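Local coordinates for protein branched-chain amino acid aminotransferase (Thermoproteus uzoniensis 768-20, PDB 6THQ) that probably transfers the amino group of leucine, isoleucine or valine to 2-oxoglutarate, using pyridoxal 5'-phosphate as its cofactor, at residues Arg66-Ala71 with Tyr80-Leu85; Glu191-Glu196 with Glu241-Arg246; Asn201-Arg206 with Glu254-Gly259. All blocks are in the same frame, centred on the assembly; numbering follows the deposited sequence.

Contact 1 comes first along the chain and closes before the other two open. It joins helices 60-74 and 82-96, about 30 Å from contact 2 and 28 Å from contact 3, centre to centre, and lies across the chain's centre from contact 3. Contacts 2 and 3 are about 12 Å apart and interleave in sequence: 191-196, 201-206, 241-246, 254-259. Both belong to one mixed sheet, and they touch where I244 packs on I204 and V194 on I202. All three reach the same cofactor: R66 of contact 1 meets the phosphate, E196 of contact 2 the ring nitrogen, and N201 of contact 3 lies beside the ring, so distant parts of the chain build the site.

Contact 1: Arg66-Ala71 with Tyr80-Leu85; sequences RLLRSA and YTAEEL. With PLP (pyridoxal-5'-phosphate), chain D; PY5 (2-[O-phosphonopyridoxyl]-amino-pentanoic acid), chain E.
L67 and L68 lean across to A82 and L85, packing helix 60-74 against helix 82-96, the two consecutive helices being joined by a short connection that carries Y80 and T81. R66, which starts the first segment, turns the other way, into the active site of this class-IV aminotransferase. Its chain bends at chi3 (71°) and presents the guanidinium edge to the phosphate, with O3P close to its plane. NH1 of R66 donates to O3P at 2.6 Å in pyridoxal phosphate and 2.7 Å in the phosphopyridoxyl-aminopentanoate adduct, two alternative occupants modelled in the same site; the bonds from NH2 are weak. A salt bridge from NE to E44 and a bond from NH1 to the carbonyl of E221 fix the rotation of the group.

L67, next in line, sends CD2 to CD1 of L85 at 3.7 Å, the two side chains crossing at about a right angle; V42 on strand 42-50 backs L67, and V126 on strand 124-132 backs L85. L68 does most of the touching. Its fork pushes against the start of the second helix, with CD2 3.5 Å from the carbonyl O of Y80 and CD1 3.6 Å from N of A82. The same CD1 lies 4.2 Å from CB of A82, and V78 also touches this leucine. One turn after R66, the buried hydroxyl of S70 is bonded to N of K162.

The helix start that L68 presses on is a capping box with T81 as N-cap. E84 N donates to T81 OG1 at 3.2 Å, nearly straight at 174°, while T81 N returns a 2.9 Å bond to E84 OE1, coming from above the carboxylate plane, 50° out of it.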
loop_
_atom_site.group_PDB
_atom_site.type_symbol
_atom_site.label_atom_id
_atom_site.label_comp_id
_atom_site.label_asym_id
_atom_site.label_seq_id
_atom_site.Cartn_x
_atom_site.Cartn_y
_atom_site.Cartn_z
ATOM N N ARG A 66 -13.300 -14.667 0.283
ATOM C CA ARG A 66 -13.083 -13.235 0.293
ATOM C C ARG A 66 -11.646 -12.955 -0.185
ATOM O O ARG A 66 -11.419 -11.988 -0.936
ATOM C CB ARG A 66 -13.330 -12.575 1.659
ATOM C CG ARG A 66 -13.236 -11.029 1.560
ATOM C CD ARG A 66 -13.694 -10.371 2.823
ATOM N NE ARG A 66 -12.721 -10.570 3.920
ATOM C CZ ARG A 66 -12.878 -10.169 5.187
ATOM N NH1 ARG A 66 -13.979 -9.551 5.570
ATOM N NH2 ARG A 66 -11.956 -10.424 6.111
ATOM N N LEU A 67 -10.701 -13.801 0.222
ATOM C CA LEU A 67 -9.287 -13.666 -0.167
ATOM C C LEU A 67 -9.252 -13.657 -1.658
ATOM O O LEU A 67 -8.609 -12.775 -2.267
ATOM C CB LEU A 67 -8.393 -14.799 0.398
ATOM C CG LEU A 67 -6.903 -14.573 0.099
ATOM C CD1 LEU A 67 -6.227 -13.702 1.115
ATOM C CD2 LEU A 67 -6.142 -15.850 0.046
ATOM N N LEU A 68 -9.981 -14.573 -2.267
ATOM C CA LEU A 68 -9.969 -14.668 -3.730
ATOM C C LEU A 68 -10.761 -13.535 -4.364
ATOM O O LEU A 68 -10.409 -13.133 -5.450
ATOM C CB LEU A 68 -10.522 -16.021 -4.256
ATOM C CG LEU A 68 -9.681 -17.223 -3.810
ATOM C CD1 LEU A 68 -10.405 -18.500 -4.214
ATOM C CD2 LEU A 68 -8.267 -17.262 -4.318
ATOM N N ARG A 69 -11.846 -13.044 -3.726
ATOM C CA ARG A 69 -12.569 -11.859 -4.256
ATOM C C ARG A 69 -11.630 -10.623 -4.242
ATOM O O ARG A 69 -11.559 -9.864 -5.242
ATOM C CB ARG A 69 -13.881 -11.578 -3.514
ATOM C CG ARG A 69 -15.091 -12.317 -4.105
ATOM C CD ARG A 69 -16.469 -11.883 -3.549
ATOM N NE ARG A 69 -16.403 -11.450 -2.139
ATOM C CZ ARG A 69 -16.613 -12.242 -1.077
ATOM N NH1 ARG A 69 -16.901 -13.532 -1.257
ATOM N NH2 ARG A 69 -16.536 -11.735 0.159
ATOM N N SER A 70 -10.906 -10.437 -3.122
ATOM C CA SER A 70 -9.936 -9.400 -3.012
ATOM C C SER A 70 -8.944 -9.517 -4.166
ATOM O O SER A 70 -8.619 -8.514 -4.813
ATOM C CB SER A 70 -9.213 -9.520 -1.694
ATOM O OG SER A 70 -10.098 -9.131 -0.678
ATOM N N ALA A 71 -8.488 -10.742 -4.448
ATOM C CA ALA A 71 -7.435 -10.872 -5.455
ATOM C C ALA A 71 -8.011 -10.562 -6.825
ATOM O O ALA A 71 -7.371 -9.933 -7.639
ATOM C CB ALA A 71 -6.739 -12.230 -5.387
ATOM N N TYR A 80 -4.764 -20.899 -6.242
ATOM C CA TYR A 80 -5.382 -21.859 -5.336
ATOM C C TYR A 80 -6.873 -21.599 -5.249
ATOM O O TYR A 80 -7.303 -20.463 -5.424
ATOM C CB TYR A 80 -4.782 -21.740 -3.932
ATOM C CG TYR A 80 -3.337 -22.107 -3.908
ATOM C CD1 TYR A 80 -2.926 -23.475 -3.965
ATOM C CD2 TYR A 80 -2.358 -21.117 -3.884
ATOM C CE1 TYR A 80 -1.595 -23.819 -3.958
ATOM C CE2 TYR A 80 -1.004 -21.459 -3.884
ATOM C CZ TYR A 80 -0.622 -22.800 -3.916
ATOM O OH TYR A 80 0.728 -23.117 -3.892
ATOM N N THR A 81 -7.670 -22.639 -4.949
ATOM C CA THR A 81 -9.117 -22.495 -4.784
ATOM C C THR A 81 -9.409 -22.213 -3.292
ATOM O O THR A 81 -8.512 -22.355 -2.407
ATOM C CB THR A 81 -9.899 -23.737 -5.243
ATOM O OG1 THR A 81 -9.610 -24.815 -4.330
ATOM C CG2 THR A 81 -9.609 -24.110 -6.722
ATOM N N ALA A 82 -10.655 -21.843 -2.977
ATOM C CA ALA A 82 -10.964 -21.566 -1.566
ATOM C C ALA A 82 -10.887 -22.838 -0.736
ATOM O O ALA A 82 -10.460 -22.815 0.443
ATOM C CB ALA A 82 -12.333 -20.923 -1.416
ATOM N N GLU A 83 -11.304 -23.957 -1.344
ATOM C CA GLU A 83 -11.172 -25.289 -0.710
ATOM C C GLU A 83 -9.707 -25.629 -0.334
ATOM O O GLU A 83 -9.396 -25.866 0.856
ATOM C CB GLU A 83 -11.923 -26.345 -1.583
ATOM C CG GLU A 83 -11.483 -27.811 -1.472
ATOM C CD GLU A 83 -12.485 -28.698 -0.768
ATOM O OE1 GLU A 83 -13.009 -28.359 0.331
ATOM O OE2 GLU A 83 -12.741 -29.778 -1.335
ATOM N N GLU A 84 -8.787 -25.569 -1.325
ATOM C CA GLU A 84 -7.361 -25.766 -1.040
ATOM C C GLU A 84 -6.858 -24.902 0.114
ATOM O O GLU A 84 -6.154 -25.390 1.046
ATOM C CB GLU A 84 -6.512 -25.550 -2.298
ATOM C CG GLU A 84 -6.795 -26.577 -3.367
ATOM C CD GLU A 84 -6.411 -26.202 -4.795
ATOM O OE1 GLU A 84 -6.032 -25.061 -5.090
ATOM O OE2 GLU A 84 -6.569 -27.062 -5.688
ATOM N N LEU A 85 -7.229 -23.617 0.063
ATOM C CA LEU A 85 -6.771 -22.672 1.072
ATOM C C LEU A 85 -7.292 -23.003 2.457
ATOM O O LEU A 85 -6.562 -22.887 3.502
ATOM C CB LEU A 85 -7.026 -21.218 0.652
ATOM C CG LEU A 85 -6.134 -20.727 -0.526
ATOM C CD1 LEU A 85 -6.521 -19.384 -1.084
ATOM C CD2 LEU A 85 -4.640 -20.699 -0.172
HETATM N N1 PLP D . -11.979 -3.417 8.433
HETATM C C2 PLP D . -10.688 -3.573 8.070
HETATM C C2A PLP D . -10.005 -2.353 7.551
HETATM C C3 PLP D . -9.998 -4.887 8.273
HETATM O O3 PLP D . -8.685 -5.124 7.960
HETATM C C4 PLP D . -10.809 -6.006 8.837
HETATM C C4A PLP D . -10.176 -7.377 9.038
HETATM C C5 PLP D . -12.229 -5.678 9.167
HETATM C C6 PLP D . -12.726 -4.394 8.947
HETATM C C5A PLP D . -13.170 -6.699 9.765
HETATM O O4P PLP D . -13.440 -7.711 8.822
HETATM P P PLP D . -13.672 -9.182 9.398
HETATM O O1P PLP D . -12.409 -9.389 10.197
HETATM O O2P PLP D . -14.892 -9.078 10.264
HETATM O O3P PLP D . -13.839 -9.985 8.133
HETATM N N1 PY5 E . -12.307 -2.868 8.676
HETATM C C2 PY5 E . -10.949 -2.931 8.636
HETATM C C2A PY5 E . -10.172 -1.721 8.186
HETATM C C3 PY5 E . -10.259 -4.171 9.136
HETATM O O3 PY5 E . -8.891 -4.285 9.174
HETATM C C4 PY5 E . -11.128 -5.306 9.607
HETATM C C4A PY5 E . -10.535 -6.610 10.137
HETATM C C5 PY5 E . -12.597 -5.097 9.551
HETATM C C6 PY5 E . -13.089 -3.886 9.074
HETATM C C5A PY5 E . -13.525 -6.220 10.008
HETATM O O4P PY5 E . -13.285 -7.375 9.190
HETATM P P PY5 E . -13.652 -8.884 9.621
HETATM O O1P PY5 E . -12.467 -9.332 10.437
HETATM O O2P PY5 E . -14.848 -8.743 10.516
HETATM O O3P PY5 E . -13.868 -9.582 8.285
HETATM N N PY5 E . -9.249 -6.704 9.496
HETATM C CA PY5 E . -8.106 -6.985 10.330
HETATM C C PY5 E . -8.563 -8.214 11.098
HETATM O O PY5 E . -8.105 -9.171 10.481
HETATM C CB PY5 E . -7.484 -5.736 11.021
HETATM C CG PY5 E . -6.001 -5.587 10.655
HETATM C CD PY5 E . -5.192 -6.335 11.718
HETATM O OXT PY5 E . -9.325 -8.313 12.118
#

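Contact 2: Glu191-Glu196 with Glu241-Arg246; sequences EGKVVE and EKSITR. With PY5 (2-[O-phosphonopyridoxyl]-amino-pentanoic acid), chain E; PLP (pyridoxal-5'-phosphate), chain D.
V194 and I244 face each other where two strands pair loosely, and water does half the bonding between their backbones. V194 N donates directly to I244 O at 2.8 Å, a bent bond (139°). For the return link a water is wedged in: it gives a hydrogen to V194 O at 2.7 Å and accepts from I244 N. A second water repeats this further along, donating to G192 O and accepting from R246 N at 3.0 Å, so the strands are splayed on both sides of their one direct bond.

Side-chain packing is modest. CB of V194 lies 3.9 Å from CG2 of I244, and CG2 of V194 reaches the backbone N of R246. K193 runs its CG past S243, whose OG is bonded to D217; bent at chi2 (-60°) and again at chi4, it curls back until NZ donates to E191 O at 3.2 Å.

Beyond V194, V195 and E196 both face M187 in a classic beta bulge, and OE1 of E196 comes 2.6 Å from N1 of the pyridoxyl adduct in the active site. Strand 193-197 runs between strands 184-188 and 239-245, with V194 against I186, L188 and I202, while T245 caps the start of helix 246-250.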
loop_
_atom_site.group_PDB
_atom_site.type_symbol
_atom_site.label_atom_id
_atom_site.label_comp_id
_atom_site.label_asym_id
_atom_site.label_seq_id
_atom_site.Cartn_x
_atom_site.Cartn_y
_atom_site.Cartn_z
ATOM N N GLU A 191 -17.016 11.828 2.189
ATOM C CA GLU A 191 -18.249 12.597 2.217
ATOM C C GLU A 191 -18.545 12.938 3.688
ATOM O O GLU A 191 -19.591 13.492 4.019
ATOM C CB GLU A 191 -19.412 11.779 1.536
ATOM C CG GLU A 191 -19.311 11.475 -0.006
ATOM C CD GLU A 191 -18.300 10.305 -0.465
ATOM O OE1 GLU A 191 -17.761 9.502 0.390
ATOM O OE2 GLU A 191 -17.982 10.170 -1.724
ATOM N N GLY A 192 -17.609 12.628 4.601
ATOM C CA GLY A 192 -17.790 13.009 6.011
ATOM C C GLY A 192 -18.612 12.003 6.818
ATOM O O GLY A 192 -18.943 12.276 7.934
ATOM N N LYS A 193 -18.957 10.859 6.264
ATOM C CA LYS A 193 -19.740 9.877 7.026
ATOM C C LYS A 193 -18.777 8.962 7.864
ATOM O O LYS A 193 -17.689 8.622 7.412
ATOM C CB LYS A 193 -20.619 9.005 6.106
ATOM C CG LYS A 193 -21.476 9.704 5.063
ATOM C CD LYS A 193 -22.505 10.700 5.607
ATOM C CE LYS A 193 -23.144 11.451 4.426
ATOM N NZ LYS A 193 -22.735 12.908 4.357
ATOM N N VAL A 194 -19.181 8.607 9.088
ATOM C CA VAL A 194 -18.469 7.650 9.913
ATOM C C VAL A 194 -18.444 6.308 9.193
ATOM O O VAL A 194 -19.492 5.780 8.895
ATOM C CB VAL A 194 -19.171 7.476 11.250
ATOM C CG1 VAL A 194 -18.583 6.334 11.993
ATOM C CG2 VAL A 194 -18.963 8.700 12.074
ATOM N N VAL A 195 -17.274 5.745 8.896
ATOM C CA VAL A 195 -17.309 4.458 8.207
ATOM C C VAL A 195 -16.643 3.247 8.893
ATOM O O VAL A 195 -17.130 2.121 8.754
ATOM C CB VAL A 195 -16.840 4.545 6.733
ATOM C CG1 VAL A 195 -17.849 5.371 5.886
ATOM C CG2 VAL A 195 -15.369 5.027 6.626
ATOM N N GLU A 196 -15.548 3.431 9.624
ATOM C CA GLU A 196 -14.723 2.266 9.965
ATOM C C GLU A 196 -13.708 2.645 11.028
ATOM O O GLU A 196 -13.306 3.795 11.126
ATOM C CB GLU A 196 -13.981 1.792 8.728
ATOM C CG GLU A 196 -13.971 0.289 8.599
ATOM C CD GLU A 196 -13.680 -0.227 7.188
ATOM O OE1 GLU A 196 -13.706 -1.443 7.031
ATOM O OE2 GLU A 196 -13.399 0.536 6.228
ATOM N N GLU A 241 -28.760 -0.773 7.453
ATOM C CA GLU A 241 -27.491 -0.465 6.807
ATOM C C GLU A 241 -27.621 0.937 6.270
ATOM O O GLU A 241 -28.160 1.144 5.204
ATOM C CB GLU A 241 -27.175 -1.477 5.730
ATOM C CG GLU A 241 -26.831 -2.806 6.374
ATOM C CD GLU A 241 -26.514 -3.889 5.338
ATOM O OE1 GLU A 241 -27.369 -4.799 5.162
ATOM O OE2 GLU A 241 -25.405 -3.864 4.727
ATOM N N LYS A 242 -27.194 1.911 7.071
ATOM C CA LYS A 242 -27.510 3.298 6.750
ATOM C C LYS A 242 -26.245 4.144 7.075
ATOM O O LYS A 242 -25.556 3.863 8.070
ATOM C CB LYS A 242 -28.727 3.703 7.616
ATOM C CG LYS A 242 -29.491 4.957 7.204
ATOM C CD LYS A 242 -30.678 5.314 8.134
ATOM C CE LYS A 242 -31.428 6.635 7.757
ATOM N NZ LYS A 242 -32.299 6.711 6.521
ATOM N N SER A 243 -25.963 5.176 6.294
ATOM C CA SER A 243 -24.875 6.126 6.647
ATOM C C SER A 243 -25.023 6.753 8.035
ATOM O O SER A 243 -26.120 7.069 8.441
ATOM C CB SER A 243 -24.791 7.269 5.638
ATOM O OG SER A 243 -24.291 6.785 4.458
ATOM N N ILE A 244 -23.903 6.965 8.709
ATOM C CA ILE A 244 -23.865 7.492 10.057
ATOM C C ILE A 244 -23.004 8.743 10.001
ATOM O O ILE A 244 -21.948 8.730 9.404
ATOM C CB ILE A 244 -23.184 6.423 10.930
ATOM C CG1 ILE A 244 -24.132 5.235 11.052
ATOM C CG2 ILE A 244 -22.864 6.920 12.341
ATOM C CD1 ILE A 244 -23.485 4.133 11.867
ATOM N N THR A 245 -23.437 9.799 10.648
ATOM C CA THR A 245 -22.661 10.997 10.737
ATOM C C THR A 245 -22.026 11.047 12.102
ATOM O O THR A 245 -22.448 10.360 13.024
ATOM C CB THR A 245 -23.505 12.268 10.581
ATOM O OG1 THR A 245 -24.468 12.303 11.615
ATOM C CG2 THR A 245 -24.235 12.301 9.301
ATOM N N ARG A 246 -21.010 11.881 12.213
ATOM C CA ARG A 246 -20.387 12.144 13.511
ATOM C C ARG A 246 -21.378 12.506 14.637
ATOM O O ARG A 246 -21.228 12.065 15.753
ATOM C CB ARG A 246 -19.346 13.252 13.370
ATOM C CG ARG A 246 -18.536 13.383 14.655
ATOM C CD ARG A 246 -17.904 14.730 14.745
ATOM N NE ARG A 246 -16.946 15.019 13.671
ATOM C CZ ARG A 246 -15.621 15.106 13.821
ATOM N NH1 ARG A 246 -15.045 14.877 15.041
ATOM N NH2 ARG A 246 -14.888 15.463 12.745
HETATM N N1 PY5 E . -12.307 -2.868 8.676
HETATM C C2 PY5 E . -10.949 -2.931 8.636
HETATM C C2A PY5 E . -10.172 -1.721 8.186
HETATM C C3 PY5 E . -10.259 -4.171 9.136
HETATM O O3 PY5 E . -8.891 -4.285 9.174
HETATM C C4 PY5 E . -11.128 -5.306 9.607
HETATM C C4A PY5 E . -10.535 -6.610 10.137
HETATM C C5 PY5 E . -12.597 -5.097 9.551
HETATM C C6 PY5 E . -13.089 -3.886 9.074
HETATM C C5A PY5 E . -13.525 -6.220 10.008
HETATM O O4P PY5 E . -13.285 -7.375 9.190
HETATM P P PY5 E . -13.652 -8.884 9.621
HETATM O O1P PY5 E . -12.467 -9.332 10.437
HETATM O O2P PY5 E . -14.848 -8.743 10.516
HETATM O O3P PY5 E . -13.868 -9.582 8.285
HETATM N N PY5 E . -9.249 -6.704 9.496
HETATM C CA PY5 E . -8.106 -6.985 10.330
HETATM C C PY5 E . -8.563 -8.214 11.098
HETATM O O PY5 E . -8.105 -9.171 10.481
HETATM C CB PY5 E . -7.484 -5.736 11.021
HETATM C CG PY5 E . -6.001 -5.587 10.655
HETATM C CD PY5 E . -5.192 -6.335 11.718
HETATM O OXT PY5 E . -9.325 -8.313 12.118
HETATM N N1 PLP D . -11.979 -3.417 8.433
HETATM C C2 PLP D . -10.688 -3.573 8.070
HETATM C C2A PLP D . -10.005 -2.353 7.551
HETATM C C3 PLP D . -9.998 -4.887 8.273
HETATM O O3 PLP D . -8.685 -5.124 7.960
HETATM C C4 PLP D . -10.809 -6.006 8.837
HETATM C C4A PLP D . -10.176 -7.377 9.038
HETATM C C5 PLP D . -12.229 -5.678 9.167
HETATM C C6 PLP D . -12.726 -4.394 8.947
HETATM C C5A PLP D . -13.170 -6.699 9.765
HETATM O O4P PLP D . -13.440 -7.711 8.822
HETATM P P PLP D . -13.672 -9.182 9.398
HETATM O O1P PLP D . -12.409 -9.389 10.197
HETATM O O2P PLP D . -14.892 -9.078 10.264
HETATM O O3P PLP D . -13.839 -9.985 8.133
HETATM O O HOH W 1 -19.665 13.566 10.095
HETATM O O HOH W 2 -21.615 5.894 7.256
#

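Contact 3: Asn201-Arg206 with Glu254-Gly259; sequences NIFIVR and EAFFVG. With PY5 (2-[O-phosphonopyridoxyl]-amino-pentanoic acid), chain E; PLP (pyridoxal-5'-phosphate), chain D.
F203 and F256 form the middle pair of two antiparallel strands, and their backbones are bonded in both directions. F203 N gives an almost straight bond to F256 O (2.9 Å, 172°), and F256 N returns one to F203 O. That carbonyl also has CA of A255 at 3.2 Å, a CA-H...O contact. Toward the cofactor, N201 N donates to V258 O at 2.8 Å, in the carbonyl plane, and V258 N donates to N201 O at 3.0 Å. At the far end V205 N donates to E254 O, but the return bond from E254 N to V205 O is weak, 3.4 Å long.

Both strands lie within the mixed sheet of the class-IV fold, and neighbours take up backbone groups that point outward: I204 bonds to M211 of strand 209-212, A255 to I267 and F257 to T265 of strand 265-270, while I202 O is met by the hydroxyl of T212.

On the side that carries F203 and F256, the F256 ring lies under CB of F203, which sits over its face 3.4 Å from CZ in a CH-pi contact. With CG of F256 set between its backbone N and carbonyl carbon (chi1 57°), the ring comes back over the neighbouring strand. The ring planes are within 2° of parallel, but slid so far that they barely overlap, and V258 CG1 touches F203 CD1. E254, buried alongside V205, has its carboxylate satisfied by the hydroxyl of T281 and N of I280. N201 ND2 is held by the carbonyl of L220, and OD1 of N201 lies 3.5 Å from C5A of the pyridoxyl adduct, a packing contact.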
loop_
_atom_site.group_PDB
_atom_site.type_symbol
_atom_site.label_atom_id
_atom_site.label_comp_id
_atom_site.label_asym_id
_atom_site.label_seq_id
_atom_site.Cartn_x
_atom_site.Cartn_y
_atom_site.Cartn_z
ATOM N N ASN A 201 -15.225 -2.871 11.737
ATOM C CA ASN A 201 -16.429 -2.228 11.283
ATOM C C ASN A 201 -17.094 -1.638 12.465
ATOM O O ASN A 201 -16.743 -1.938 13.630
ATOM C CB ASN A 201 -17.315 -3.258 10.610
ATOM C CG ASN A 201 -16.820 -3.617 9.218
ATOM O OD1 ASN A 201 -16.488 -4.757 8.967
ATOM N ND2 ASN A 201 -16.781 -2.651 8.320
ATOM N N ILE A 202 -18.016 -0.720 12.236
ATOM C CA ILE A 202 -18.589 -0.055 13.406
ATOM C C ILE A 202 -20.127 -0.160 13.437
ATOM O O ILE A 202 -20.756 -0.144 12.396
ATOM C CB ILE A 202 -18.082 1.389 13.508
ATOM C CG1 ILE A 202 -18.496 1.936 14.835
ATOM C CG2 ILE A 202 -18.675 2.252 12.409
ATOM C CD1 ILE A 202 -18.482 3.408 14.900
ATOM N N PHE A 203 -20.708 -0.311 14.637
ATOM C CA PHE A 203 -22.147 -0.294 14.826
ATOM C C PHE A 203 -22.549 0.737 15.852
ATOM O O PHE A 203 -21.813 0.992 16.832
ATOM C CB PHE A 203 -22.644 -1.627 15.352
ATOM C CG PHE A 203 -22.788 -2.674 14.308
ATOM C CD1 PHE A 203 -21.678 -3.394 13.874
ATOM C CD2 PHE A 203 -24.059 -3.020 13.801
ATOM C CE1 PHE A 203 -21.777 -4.403 12.934
ATOM C CE2 PHE A 203 -24.187 -4.032 12.852
ATOM C CZ PHE A 203 -23.038 -4.722 12.407
ATOM N N ILE A 204 -23.706 1.342 15.658
ATOM C CA ILE A 204 -24.254 2.126 16.747
ATOM C C ILE A 204 -25.702 1.667 16.954
ATOM O O ILE A 204 -26.313 1.009 16.080
ATOM C CB ILE A 204 -24.270 3.638 16.460
ATOM C CG1 ILE A 204 -25.264 3.970 15.364
ATOM C CG2 ILE A 204 -22.850 4.202 16.207
ATOM C CD1 ILE A 204 -25.402 5.468 15.178
ATOM N N VAL A 205 -26.250 2.035 18.111
ATOM C CA VAL A 205 -27.652 1.804 18.426
ATOM C C VAL A 205 -28.275 3.150 18.737
ATOM O O VAL A 205 -27.789 3.898 19.583
ATOM C CB VAL A 205 -27.828 0.892 19.616
ATOM C CG1 VAL A 205 -29.319 0.815 19.994
ATOM C CG2 VAL A 205 -27.307 -0.483 19.276
ATOM N N ARG A 206 -29.334 3.479 18.013
ATOM C CA ARG A 206 -30.009 4.765 18.201
ATOM C C ARG A 206 -31.545 4.462 18.282
ATOM O O ARG A 206 -32.137 3.904 17.323
ATOM C CB ARG A 206 -29.556 5.764 17.085
ATOM C CG ARG A 206 -30.492 6.780 16.414
ATOM C CD ARG A 206 -29.730 7.886 15.582
ATOM N NE ARG A 206 -30.341 9.224 15.785
ATOM C CZ ARG A 206 -30.143 9.995 16.881
ATOM N NH1 ARG A 206 -29.296 9.641 17.855
ATOM N NH2 ARG A 206 -30.785 11.141 17.028
ATOM N N GLU A 254 -25.680 3.554 22.195
ATOM C CA GLU A 254 -24.489 2.699 22.362
ATOM C C GLU A 254 -23.709 2.623 21.061
ATOM O O GLU A 254 -24.257 2.913 20.024
ATOM C CB GLU A 254 -24.793 1.264 22.802
ATOM C CG GLU A 254 -26.254 0.895 23.065
ATOM C CD GLU A 254 -26.446 -0.573 23.337
ATOM O OE1 GLU A 254 -27.605 -0.928 23.694
ATOM O OE2 GLU A 254 -25.472 -1.391 23.155
ATOM N N ALA A 255 -22.461 2.168 21.128
ATOM C CA ALA A 255 -21.697 1.961 19.909
ATOM C C ALA A 255 -20.661 0.845 20.126
ATOM O O ALA A 255 -20.205 0.641 21.234
ATOM C CB ALA A 255 -21.013 3.270 19.546
ATOM N N PHE A 256 -20.281 0.128 19.081
ATOM C CA PHE A 256 -19.289 -0.887 19.292
ATOM C C PHE A 256 -18.565 -1.203 17.997
ATOM O O PHE A 256 -19.091 -0.929 16.905
ATOM C CB PHE A 256 -19.901 -2.152 19.898
ATOM C CG PHE A 256 -21.043 -2.786 19.102
ATOM C CD1 PHE A 256 -22.363 -2.389 19.318
ATOM C CD2 PHE A 256 -20.817 -3.859 18.220
ATOM C CE1 PHE A 256 -23.414 -2.987 18.636
ATOM C CE2 PHE A 256 -21.850 -4.491 17.550
ATOM C CZ PHE A 256 -23.158 -4.052 17.739
ATOM N N PHE A 257 -17.359 -1.752 18.131
ATOM C CA PHE A 257 -16.570 -2.158 17.004
ATOM C C PHE A 257 -16.695 -3.649 16.857
ATOM O O PHE A 257 -16.918 -4.333 17.856
ATOM C CB PHE A 257 -15.107 -1.934 17.325
ATOM C CG PHE A 257 -14.634 -0.531 17.215
ATOM C CD1 PHE A 257 -14.656 0.144 16.006
ATOM C CD2 PHE A 257 -14.044 0.086 18.307
ATOM C CE1 PHE A 257 -14.152 1.429 15.905
ATOM C CE2 PHE A 257 -13.521 1.361 18.205
ATOM C CZ PHE A 257 -13.599 2.042 16.982
ATOM N N VAL A 258 -16.524 -4.160 15.635
ATOM C CA VAL A 258 -16.519 -5.583 15.374
ATOM C C VAL A 258 -15.446 -5.913 14.361
ATOM O O VAL A 258 -15.105 -5.098 13.490
ATOM C CB VAL A 258 -17.889 -6.122 14.835
ATOM C CG1 VAL A 258 -19.053 -5.648 15.695
ATOM C CG2 VAL A 258 -18.089 -5.730 13.355
ATOM N N GLY A 259 -14.908 -7.114 14.472
ATOM C CA GLY A 259 -13.872 -7.558 13.560
ATOM C C GLY A 259 -13.290 -8.871 14.021
ATOM O O GLY A 259 -13.504 -9.249 15.168
HETATM N N1 PY5 E . -12.307 -2.868 8.676
HETATM C C2 PY5 E . -10.949 -2.931 8.636
HETATM C C2A PY5 E . -10.172 -1.721 8.186
HETATM C C3 PY5 E . -10.259 -4.171 9.136
HETATM O O3 PY5 E . -8.891 -4.285 9.174
HETATM C C4 PY5 E . -11.128 -5.306 9.607
HETATM C C4A PY5 E . -10.535 -6.610 10.137
HETATM C C5 PY5 E . -12.597 -5.097 9.551
HETATM C C6 PY5 E . -13.089 -3.886 9.074
HETATM C C5A PY5 E . -13.525 -6.220 10.008
HETATM O O4P PY5 E . -13.285 -7.375 9.190
HETATM P P PY5 E . -13.652 -8.884 9.621
HETATM O O1P PY5 E . -12.467 -9.332 10.437
HETATM O O2P PY5 E . -14.848 -8.743 10.516
HETATM O O3P PY5 E . -13.868 -9.582 8.285
HETATM N N PY5 E . -9.249 -6.704 9.496
HETATM C CA PY5 E . -8.106 -6.985 10.330
HETATM C C PY5 E . -8.563 -8.214 11.098
HETATM O O PY5 E . -8.105 -9.171 10.481
HETATM C CB PY5 E . -7.484 -5.736 11.021
HETATM C CG PY5 E . -6.001 -5.587 10.655
HETATM C CD PY5 E . -5.192 -6.335 11.718
HETATM O OXT PY5 E . -9.325 -8.313 12.118
HETATM N N1 PLP D . -11.979 -3.417 8.433
HETATM C C2 PLP D . -10.688 -3.573 8.070
HETATM C C2A PLP D . -10.005 -2.353 7.551
HETATM C C3 PLP D . -9.998 -4.887 8.273
HETATM O O3 PLP D . -8.685 -5.124 7.960
HETATM C C4 PLP D . -10.809 -6.006 8.837
HETATM C C4A PLP D . -10.176 -7.377 9.038
HETATM C C5 PLP D . -12.229 -5.678 9.167
HETATM C C6 PLP D . -12.726 -4.394 8.947
HETATM C C5A PLP D . -13.170 -6.699 9.765
HETATM O O4P PLP D . -13.440 -7.711 8.822
HETATM P P PLP D . -13.672 -9.182 9.398
HETATM O O1P PLP D . -12.409 -9.389 10.197
HETATM O O2P PLP D . -14.892 -9.078 10.264
HETATM O O3P PLP D . -13.839 -9.985 8.133
#